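Local coordinates for protein estrogen receptor (Crassostrea gigas, PDB 4N1Y) that probably regulates transcription as a constitutively active member of the steroid hormone receptor family, built around a nuclear-receptor ligand-binding domain, at residues Ala13-Leu19 with Trp55-Pro60; Pro32-Leu38 with Thr113-Thr117; His72-Cys77 with Leu148-Arg154. All blocks are in the same frame, centred on the assembly; numbering follows the deposited sequence.

Contact 1: Ala13-Leu19 with Trp55-Pro60; sequences ALNKAAL and WAKNVP
Leu14 and Ala17, where helix 7-15 runs out into an irregular chain, lie beside Val59 and Trp55, where helix 34-56 gives way to a turn, with CA atoms 6.3 Å apart for Leu14 and Val59 and 5.9 Å apart for Ala17 and Trp55. No hydrogen bond crosses between the two segments, and the contact rests on apolar packing, part of it round the indole of Trp55. Leu19 reaches over a face of Trp55 with a single methyl, its CD1 lying 3.6 Å from the centroid of the five-membered ring and 23° off the ring normal, a CH-pi contact. Val59, from the same segment as the indole, lays CG2 over the opposite face, so the ring is held between two aliphatic branches. The backbone of Ala17 meets the rim instead, its O close to CD1 of Trp55 and near the ring plane, while its CB sits 4.1 Å from the same CD1. With chi1 at 163°, CG of Trp55 stands anti to the backbone N, which carries the indole in between Leu19 and Val59. An alanine here would remove the whole slab and is likely to leave a gap between the Leu19 and Val59 methyls, with Ala17 losing the ring edge beside it. Beyond the indole, Leu14 turns CD2 onto CG2 of Val59 at 3.7 Å and touches CD of Pro60 at 4.2 Å. A type I turn from Ala56 to Val59 leads the chain out of the helix and brings Val59 and Pro60 alongside helix 7-15. Helix 137-149 packs against this contact through Leu142, which meets Leu14, and Gln144, which meets Trp55, and helix 67-89 adds Asn85 against Leu19 and Ile74 against Ala56.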
loop_
_atom_site.group_PDB
_atom_site.type_symbol
_atom_site.label_atom_id
_atom_site.label_comp_id
_atom_site.label_asym_id
_atom_site.label_seq_id
_atom_site.Cartn_x
_atom_site.Cartn_y
_atom_site.Cartn_z
ATOM N N ALA B 13 14.250 -1.265 -22.811
ATOM C CA ALA B 13 12.982 -1.891 -23.160
ATOM C C ALA B 13 11.821 -1.017 -22.681
ATOM O O ALA B 13 10.954 -0.627 -23.471
ATOM C CB ALA B 13 12.893 -3.294 -22.558
ATOM N N LEU B 14 11.820 -0.704 -21.389
ATOM C CA LEU B 14 10.811 0.165 -20.803
ATOM C C LEU B 14 10.742 1.542 -21.475
ATOM O O LEU B 14 9.680 2.165 -21.529
ATOM C CB LEU B 14 11.080 0.328 -19.308
ATOM C CG LEU B 14 10.962 -0.948 -18.473
ATOM C CD1 LEU B 14 11.076 -0.605 -17.011
ATOM C CD2 LEU B 14 9.645 -1.686 -18.725
ATOM N N ASN B 15 11.877 2.038 -21.953
ATOM C CA ASN B 15 11.873 3.351 -22.570
ATOM C C ASN B 15 11.336 3.363 -23.998
ATOM O O ASN B 15 10.697 4.338 -24.396
ATOM C CB ASN B 15 13.272 3.947 -22.531
ATOM C CG ASN B 15 13.453 4.890 -21.368
ATOM O OD1 ASN B 15 13.012 6.039 -21.406
ATOM N ND2 ASN B 15 14.072 4.397 -20.304
ATOM N N LYS B 16 11.590 2.315 -24.786
ATOM C CA LYS B 16 11.014 2.307 -26.132
ATOM C C LYS B 16 9.565 1.816 -26.062
ATOM O O LYS B 16 8.920 1.611 -27.083
ATOM C CB LYS B 16 11.813 1.433 -27.133
ATOM C CG LYS B 16 12.576 0.223 -26.575
ATOM C CD LYS B 16 13.443 -0.490 -27.647
ATOM C CE LYS B 16 13.943 -1.880 -27.187
ATOM N NZ LYS B 16 12.902 -2.951 -27.186
ATOM N N ALA B 17 9.027 1.706 -24.857
ATOM C CA ALA B 17 7.645 1.294 -24.682
ATOM C C ALA B 17 6.935 2.312 -23.812
ATOM O O ALA B 17 5.833 2.062 -23.310
ATOM C CB ALA B 17 7.572 -0.083 -24.069
ATOM N N ALA B 18 7.592 3.459 -23.627
ATOM C CA ALA B 18 7.030 4.536 -22.827
ATOM C C ALA B 18 5.673 4.950 -23.372
ATOM O O ALA B 18 5.495 5.182 -24.572
ATOM C CB ALA B 18 7.973 5.727 -22.784
ATOM N N LEU B 19 4.726 5.045 -22.451
ATOM C CA LEU B 19 3.359 5.438 -22.735
ATOM C C LEU B 19 3.330 6.809 -23.413
ATOM O O LEU B 19 4.026 7.723 -22.973
ATOM C CB LEU B 19 2.567 5.467 -21.429
ATOM C CG LEU B 19 2.013 4.153 -20.871
ATOM C CD1 LEU B 19 3.139 3.235 -20.415
ATOM C CD2 LEU B 19 1.077 4.434 -19.707
ATOM N N TRP B 55 1.713 -1.885 -23.104
ATOM C CA TRP B 55 2.963 -1.552 -22.480
ATOM C C TRP B 55 3.479 -2.681 -21.603
ATOM O O TRP B 55 4.666 -2.992 -21.623
ATOM C CB TRP B 55 2.776 -0.284 -21.654
ATOM C CG TRP B 55 3.844 -0.075 -20.688
ATOM C CD1 TRP B 55 5.062 0.476 -20.915
ATOM C CD2 TRP B 55 3.816 -0.466 -19.322
ATOM N NE1 TRP B 55 5.796 0.480 -19.759
ATOM C CE2 TRP B 55 5.053 -0.098 -18.764
ATOM C CE3 TRP B 55 2.858 -1.084 -18.512
ATOM C CZ2 TRP B 55 5.366 -0.327 -17.425
ATOM C CZ3 TRP B 55 3.167 -1.311 -17.178
ATOM C CH2 TRP B 55 4.420 -0.931 -16.649
ATOM N N ALA B 56 2.581 -3.294 -20.841
ATOM C CA ALA B 56 2.951 -4.369 -19.925
ATOM C C ALA B 56 3.676 -5.499 -20.647
ATOM O O ALA B 56 4.685 -6.029 -20.165
ATOM C CB ALA B 56 1.725 -4.907 -19.223
ATOM N N LYS B 57 3.176 -5.835 -21.829
ATOM C CA LYS B 57 3.713 -6.954 -22.582
ATOM C C LYS B 57 5.164 -6.665 -22.975
ATOM O O LYS B 57 5.924 -7.572 -23.344
ATOM C CB LYS B 57 2.819 -7.234 -23.790
ATOM C CG LYS B 57 1.406 -7.575 -23.333
ATOM C CD LYS B 57 0.451 -7.893 -24.461
ATOM C CE LYS B 57 -0.917 -8.233 -23.884
ATOM N NZ LYS B 57 -1.949 -8.468 -24.928
ATOM N N ASN B 58 5.561 -5.403 -22.838
ATOM C CA ASN B 58 6.932 -5.017 -23.117
ATOM C C ASN B 58 7.810 -5.106 -21.887
ATOM O O ASN B 58 9.027 -5.050 -22.006
ATOM C CB ASN B 58 7.005 -3.591 -23.665
ATOM C CG ASN B 58 6.474 -3.477 -25.068
ATOM O OD1 ASN B 58 5.349 -3.878 -25.358
ATOM N ND2 ASN B 58 7.294 -2.945 -25.959
ATOM N N VAL B 59 7.212 -5.236 -20.705
ATOM C CA VAL B 59 8.029 -5.378 -19.508
ATOM C C VAL B 59 8.701 -6.743 -19.546
ATOM O O VAL B 59 8.030 -7.769 -19.563
ATOM C CB VAL B 59 7.218 -5.180 -18.237
ATOM C CG1 VAL B 59 8.110 -5.336 -17.027
ATOM C CG2 VAL B 59 6.578 -3.781 -18.245
ATOM N N PRO B 60 10.043 -6.749 -19.595
ATOM C CA PRO B 60 10.810 -7.971 -19.848
ATOM C C PRO B 60 10.459 -9.070 -18.863
ATOM O O PRO B 60 10.516 -8.869 -17.649
ATOM C CB PRO B 60 12.268 -7.525 -19.701
ATOM C CG PRO B 60 12.210 -6.209 -19.038
ATOM C CD PRO B 60 10.919 -5.585 -19.408
#

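Contact 2: Pro32-Leu38 with Thr113-Thr117; sequences PTKVHLL and TVEMT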
loop_
_atom_site.group_PDB
_atom_site.type_symbol
_atom_site.label_atom_id
_atom_site.label_comp_id
_atom_site.label_asym_id
_atom_site.label_seq_id
_atom_site.Cartn_x
_atom_site.Cartn_y
_atom_site.Cartn_z
ATOM N N PRO B 32 -18.025 22.271 -15.701
ATOM C CA PRO B 32 -17.586 21.039 -15.034
ATOM C C PRO B 32 -18.521 20.412 -14.007
ATOM O O PRO B 32 -18.153 20.358 -12.829
ATOM C CB PRO B 32 -16.286 21.476 -14.346
ATOM C CG PRO B 32 -16.479 22.917 -14.097
ATOM C CD PRO B 32 -17.204 23.424 -15.293
ATOM N N THR B 33 -19.683 19.915 -14.436
ATOM C CA THR B 33 -20.513 19.146 -13.513
ATOM C C THR B 33 -19.808 17.836 -13.146
ATOM O O THR B 33 -18.818 17.443 -13.776
ATOM C CB THR B 33 -21.911 18.836 -14.078
ATOM O OG1 THR B 33 -21.786 18.040 -15.259
ATOM C CG2 THR B 33 -22.650 20.110 -14.423
ATOM N N LYS B 34 -20.306 17.183 -12.102
ATOM C CA LYS B 34 -19.747 15.920 -11.650
ATOM C C LYS B 34 -19.753 14.928 -12.797
ATOM O O LYS B 34 -18.722 14.329 -13.128
ATOM C CB LYS B 34 -20.535 15.368 -10.465
ATOM C CG LYS B 34 -20.079 14.001 -10.016
ATOM C CD LYS B 34 -20.910 13.472 -8.858
ATOM C CE LYS B 34 -20.426 12.084 -8.443
ATOM N NZ LYS B 34 -21.367 11.423 -7.498
ATOM N N VAL B 35 -20.920 14.777 -13.414
ATOM C CA VAL B 35 -21.075 13.870 -14.536
ATOM C C VAL B 35 -20.181 14.265 -15.708
ATOM O O VAL B 35 -19.532 13.401 -16.302
ATOM C CB VAL B 35 -22.537 13.810 -14.995
ATOM C CG1 VAL B 35 -22.650 13.119 -16.337
ATOM C CG2 VAL B 35 -23.360 13.079 -13.962
ATOM N N HIS B 36 -20.102 15.560 -16.016
ATOM C CA HIS B 36 -19.328 15.997 -17.179
ATOM C C HIS B 36 -17.844 15.707 -17.061
ATOM O O HIS B 36 -17.230 15.208 -18.009
ATOM C CB HIS B 36 -19.502 17.492 -17.426
ATOM C CG HIS B 36 -18.861 17.965 -18.693
ATOM N ND1 HIS B 36 -19.055 17.338 -19.906
ATOM C CD2 HIS B 36 -18.019 18.999 -18.934
ATOM C CE1 HIS B 36 -18.364 17.966 -20.840
ATOM N NE2 HIS B 36 -17.728 18.978 -20.278
ATOM N N LEU B 37 -17.275 15.988 -15.894
ATOM C CA LEU B 37 -15.864 15.718 -15.662
ATOM C C LEU B 37 -15.588 14.227 -15.616
ATOM O O LEU B 37 -14.642 13.745 -16.245
ATOM C CB LEU B 37 -15.384 16.363 -14.360
ATOM C CG LEU B 37 -15.271 17.888 -14.284
ATOM C CD1 LEU B 37 -14.840 18.317 -12.896
ATOM C CD2 LEU B 37 -14.278 18.387 -15.314
ATOM N N LEU B 38 -16.403 13.503 -14.858
ATOM C CA LEU B 38 -16.198 12.071 -14.686
ATOM C C LEU B 38 -16.268 11.281 -15.985
ATOM O O LEU B 38 -15.547 10.292 -16.140
ATOM C CB LEU B 38 -17.223 11.507 -13.709
ATOM C CG LEU B 38 -16.943 11.782 -12.238
ATOM C CD1 LEU B 38 -17.993 11.135 -11.328
ATOM C CD2 LEU B 38 -15.554 11.298 -11.920
ATOM N N THR B 113 -15.893 18.635 -6.820
ATOM C CA THR B 113 -17.047 18.493 -7.712
ATOM C C THR B 113 -17.337 17.038 -8.051
ATOM O O THR B 113 -18.500 16.618 -8.033
ATOM C CB THR B 113 -16.864 19.260 -9.040
ATOM O OG1 THR B 113 -16.636 20.650 -8.774
ATOM C CG2 THR B 113 -18.109 19.109 -9.907
ATOM N N VAL B 114 -16.275 16.281 -8.342
ATOM C CA VAL B 114 -16.388 14.875 -8.733
ATOM C C VAL B 114 -16.290 13.942 -7.538
ATOM O O VAL B 114 -16.217 12.725 -7.705
ATOM C CB VAL B 114 -15.304 14.456 -9.749
ATOM C CG1 VAL B 114 -15.483 15.209 -11.048
ATOM C CG2 VAL B 114 -13.908 14.690 -9.184
ATOM N N GLU B 115 -16.232 14.519 -6.342
ATOM C CA GLU B 115 -16.302 13.746 -5.109
ATOM C C GLU B 115 -15.204 12.689 -5.017
ATOM O O GLU B 115 -15.442 11.585 -4.525
ATOM C CB GLU B 115 -17.683 13.102 -5.011
ATOM C CG GLU B 115 -18.794 14.144 -5.168
ATOM C CD GLU B 115 -20.187 13.546 -5.225
ATOM O OE1 GLU B 115 -20.304 12.303 -5.200
ATOM O OE2 GLU B 115 -21.161 14.325 -5.339
ATOM N N MET B 116 -14.003 13.043 -5.473
ATOM C CA MET B 116 -12.846 12.162 -5.399
ATOM C C MET B 116 -11.721 12.847 -4.649
ATOM O O MET B 116 -10.538 12.713 -4.987
ATOM C CB MET B 116 -12.364 11.785 -6.788
ATOM C CG MET B 116 -13.402 11.072 -7.598
ATOM S SD MET B 116 -12.756 10.448 -9.151
ATOM C CE MET B 116 -11.710 9.133 -8.546
ATOM N N THR B 117 -12.094 13.624 -3.647
ATOM C CA THR B 117 -11.106 14.411 -2.946
ATOM C C THR B 117 -10.062 13.577 -2.222
ATOM O O THR B 117 -8.871 13.789 -2.419
ATOM C CB THR B 117 -11.780 15.352 -1.956
ATOM O OG1 THR B 117 -12.521 16.342 -2.689
ATOM C CG2 THR B 117 -10.754 16.055 -1.152
#
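Pro32 comes up to Thr113 through its backbone, the carbonyl O lying 3.2 Å from CG2 of the threonine. Thr33 then caps helix 34-56: its OG1 accepts from His36 N at 3.1 Å, fixing the first turn of the helix from the side turned away from Thr113-Thr117. Lys34 stands closest in the backbone, its CA 4.6 Å from that of Val114, and its side chain runs outward over the end of helix 108-113. CB and CG pass the carbonyl O of Thr113, and from there the chain goes on fully extended. A chi1 of 175°, with CG anti to the backbone N, starts it in this direction and delivers NZ to Glu115, where it forms a salt bridge to OE1 at 2.7 Å. The ammonium comes from above the carboxylate, 56° out of its plane, and the two side chains cross at about a right angle. Glu115 owes its place to a Schellman motif: it leaves the helix with a positive phi of 58° and two bonds back into the last turn, so that helix 108-113 is closed off and the chain swings toward helix 117-132, for which Met116 is the N-cap. Leu37 points its CB at the buried Val114, 3.5 Å from CG1, and adds CD1 to the same methyl. One turn on from Lys34, Leu38 brings CD2 to within 3.8 Å of Val114 CB and 4.0 Å of Met116 SD, thus bridging the two residues that flank Glu115. Leu38 and Met116 both continue onto helix 187-215, at Leu212 for the leucine and at Phe208 and Phe209 for the methionine.

Contact 3: His72-Cys77 with Leu148-Arg154; sequences HLIECC and LVNAEVR
In the helical ligand-binding domain of this nuclear receptor, the turn that leaves helix 137-149 folds against helix 67-89, and His72 on that helix meets Glu152 on the turn through a histidine-carboxylate hydrogen bond. NE2 donates to OE2 at 2.6 Å with an N-H...O angle of 146°. The oxygen offers its anti lone pair and lies almost in the imidazole plane, and ring and carboxylate are only 14° from coplanar. Glu152 bends at chi2, 68°, which curls the carboxylate back over its own turn. There Arg154 takes it side-on with two nitrogens, NE to OE1 at 2.8 Å and NH2 to OE2 at 2.6 Å, while Arg154 N also donates to OE1. Behind this polar group the packing is apolar. CB of Ala151 sets itself among Leu73, Cys76 and Cys77, 3.7 Å from CB of each cysteine and 3.8 Å from CD2 of Leu73. Leu148 CD1 reaches Ile74 CD1 at 4.0 Å and Cys77 SG at 3.9 Å. Outward, Arg154 NH1 makes a salt bridge with Glu121 of the second subunit, so the network runs on into the dimer interface. Each Glu152 oxygen accepts from two donors, a grip that fixes the rotation of the carboxylate and probably keeps it ionised; its negative charge probably offsets the nearby guanidinium, whose own charge would tend to disfavour protonation of His72.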
loop_
_atom_site.group_PDB
_atom_site.type_symbol
_atom_site.label_atom_id
_atom_site.label_comp_id
_atom_site.label_asym_id
_atom_site.label_seq_id
_atom_site.Cartn_x
_atom_site.Cartn_y
_atom_site.Cartn_z
ATOM N N HIS B 72 -4.177 -11.389 -14.694
ATOM C CA HIS B 72 -4.380 -11.187 -13.262
ATOM C C HIS B 72 -3.608 -10.011 -12.714
ATOM O O HIS B 72 -4.150 -9.234 -11.939
ATOM C CB HIS B 72 -4.021 -12.432 -12.464
ATOM C CG HIS B 72 -4.156 -12.242 -10.987
ATOM N ND1 HIS B 72 -5.370 -12.302 -10.338
ATOM C CD2 HIS B 72 -3.228 -12.020 -10.025
ATOM C CE1 HIS B 72 -5.189 -12.095 -9.046
ATOM N NE2 HIS B 72 -3.898 -11.930 -8.829
ATOM N N LEU B 73 -2.349 -9.884 -13.109
ATOM C CA LEU B 73 -1.519 -8.773 -12.668
ATOM C C LEU B 73 -2.163 -7.434 -13.017
ATOM O O LEU B 73 -2.339 -6.567 -12.160
ATOM C CB LEU B 73 -0.129 -8.896 -13.295
ATOM C CG LEU B 73 0.625 -10.040 -12.633
ATOM C CD1 LEU B 73 1.990 -10.169 -13.191
ATOM C CD2 LEU B 73 0.704 -9.716 -11.165
ATOM N N ILE B 74 -2.545 -7.305 -14.280
ATOM C CA ILE B 74 -3.241 -6.136 -14.773
ATOM C C ILE B 74 -4.530 -5.866 -13.984
ATOM O O ILE B 74 -4.799 -4.720 -13.583
ATOM C CB ILE B 74 -3.603 -6.322 -16.254
ATOM C CG1 ILE B 74 -2.341 -6.555 -17.073
ATOM C CG2 ILE B 74 -4.402 -5.145 -16.770
ATOM C CD1 ILE B 74 -1.510 -5.330 -17.220
ATOM N N GLU B 75 -5.296 -6.925 -13.720
ATOM C CA GLU B 75 -6.548 -6.779 -12.988
ATOM C C GLU B 75 -6.290 -6.232 -11.582
ATOM O O GLU B 75 -7.048 -5.404 -11.078
ATOM C CB GLU B 75 -7.296 -8.115 -12.903
ATOM C CG GLU B 75 -8.178 -8.423 -14.125
ATOM C CD GLU B 75 -8.733 -9.840 -14.118
ATOM O OE1 GLU B 75 -8.492 -10.582 -13.138
ATOM O OE2 GLU B 75 -9.402 -10.219 -15.103
ATOM N N CYS B 76 -5.182 -6.628 -10.971
ATOM C CA CYS B 76 -4.906 -6.120 -9.638
ATOM C C CYS B 76 -4.515 -4.645 -9.640
ATOM O O CYS B 76 -5.064 -3.865 -8.862
ATOM C CB CYS B 76 -3.814 -6.943 -8.959
ATOM S SG CYS B 76 -4.285 -8.636 -8.522
ATOM N N CYS B 77 -3.625 -4.248 -10.547
ATOM C CA CYS B 77 -2.912 -2.991 -10.358
ATOM C C CYS B 77 -3.211 -1.879 -11.378
ATOM O O CYS B 77 -2.540 -0.840 -11.358
ATOM C CB CYS B 77 -1.408 -3.266 -10.369
ATOM S SG CYS B 77 -0.780 -3.503 -12.049
ATOM N N LEU B 148 3.410 -3.161 -11.309
ATOM C CA LEU B 148 2.872 -4.297 -12.042
ATOM C C LEU B 148 3.271 -5.646 -11.444
ATOM O O LEU B 148 2.416 -6.452 -11.119
ATOM C CB LEU B 148 3.346 -4.227 -13.488
ATOM C CG LEU B 148 2.970 -5.387 -14.387
ATOM C CD1 LEU B 148 1.477 -5.402 -14.586
ATOM C CD2 LEU B 148 3.689 -5.229 -15.711
ATOM N N VAL B 149 4.569 -5.879 -11.268
ATOM C CA VAL B 149 5.023 -7.189 -10.815
ATOM C C VAL B 149 4.805 -7.391 -9.317
ATOM O O VAL B 149 4.864 -8.525 -8.829
ATOM C CB VAL B 149 6.531 -7.425 -11.142
ATOM C CG1 VAL B 149 6.815 -7.101 -12.603
ATOM C CG2 VAL B 149 7.420 -6.591 -10.237
ATOM N N ASN B 150 4.529 -6.303 -8.600
ATOM C CA ASN B 150 4.241 -6.375 -7.169
ATOM C C ASN B 150 2.731 -6.380 -6.930
ATOM O O ASN B 150 2.272 -6.285 -5.787
ATOM C CB ASN B 150 4.855 -5.189 -6.432
ATOM C CG ASN B 150 4.935 -5.407 -4.926
ATOM O OD1 ASN B 150 5.382 -6.463 -4.470
ATOM N ND2 ASN B 150 4.467 -4.423 -4.145
ATOM N N ALA B 151 1.961 -6.491 -8.012
ATOM C CA ALA B 151 0.506 -6.393 -7.913
ATOM C C ALA B 151 -0.082 -7.441 -6.975
ATOM O O ALA B 151 -0.878 -7.122 -6.101
ATOM C CB ALA B 151 -0.133 -6.513 -9.288
ATOM N N GLU B 152 0.349 -8.686 -7.123
ATOM C CA GLU B 152 -0.257 -9.762 -6.351
ATOM C C GLU B 152 0.819 -10.333 -5.471
ATOM O O GLU B 152 1.929 -10.572 -5.935
ATOM C CB GLU B 152 -0.846 -10.838 -7.271
ATOM C CG GLU B 152 -1.353 -12.061 -6.550
ATOM C CD GLU B 152 -2.581 -11.793 -5.689
ATOM O OE1 GLU B 152 -2.439 -11.675 -4.452
ATOM O OE2 GLU B 152 -3.695 -11.717 -6.250
ATOM N N VAL B 153 0.515 -10.500 -4.191
ATOM C CA VAL B 153 1.504 -11.028 -3.258
ATOM C C VAL B 153 1.273 -12.509 -2.986
ATOM O O VAL B 153 2.175 -13.216 -2.535
ATOM C CB VAL B 153 1.500 -10.249 -1.926
ATOM C CG1 VAL B 153 0.208 -10.504 -1.120
ATOM C CG2 VAL B 153 2.758 -10.571 -1.116
ATOM N N ARG B 154 0.061 -12.968 -3.273
ATOM C CA ARG B 154 -0.296 -14.378 -3.172
ATOM C C ARG B 154 0.358 -15.178 -4.295
ATOM O O ARG B 154 0.613 -14.659 -5.376
ATOM C CB ARG B 154 -1.820 -14.533 -3.222
ATOM C CG ARG B 154 -2.563 -13.995 -2.001
ATOM C CD ARG B 154 -4.072 -14.063 -2.221
ATOM N NE ARG B 154 -4.443 -13.344 -3.442
ATOM C CZ ARG B 154 -5.670 -13.291 -3.958
ATOM N NH1 ARG B 154 -6.680 -13.939 -3.377
ATOM N NH2 ARG B 154 -5.882 -12.603 -5.080
#

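Contacts 1 and 2 sit at opposite ends of helix 34-56, their centres about 32 Å apart and on opposite sides of the chain's centre. Contact 3 is the innermost, with no exposed residue among those that touch, and it meets contact 1 directly, Leu148 lying against Ala56, Trp55 and Val59. Contact 2 is the most peripheral, its centre about 20 Å from that of the chain, and contact 1 is intermediate. Contact 1 is held by apolar and aromatic packing without a hydrogen bond between its segments, contact 2 pairs a leucine-valine interior with one salt bridge at its outer edge, and contact 3 backs an apolar patch with a charged network that extends into the second subunit.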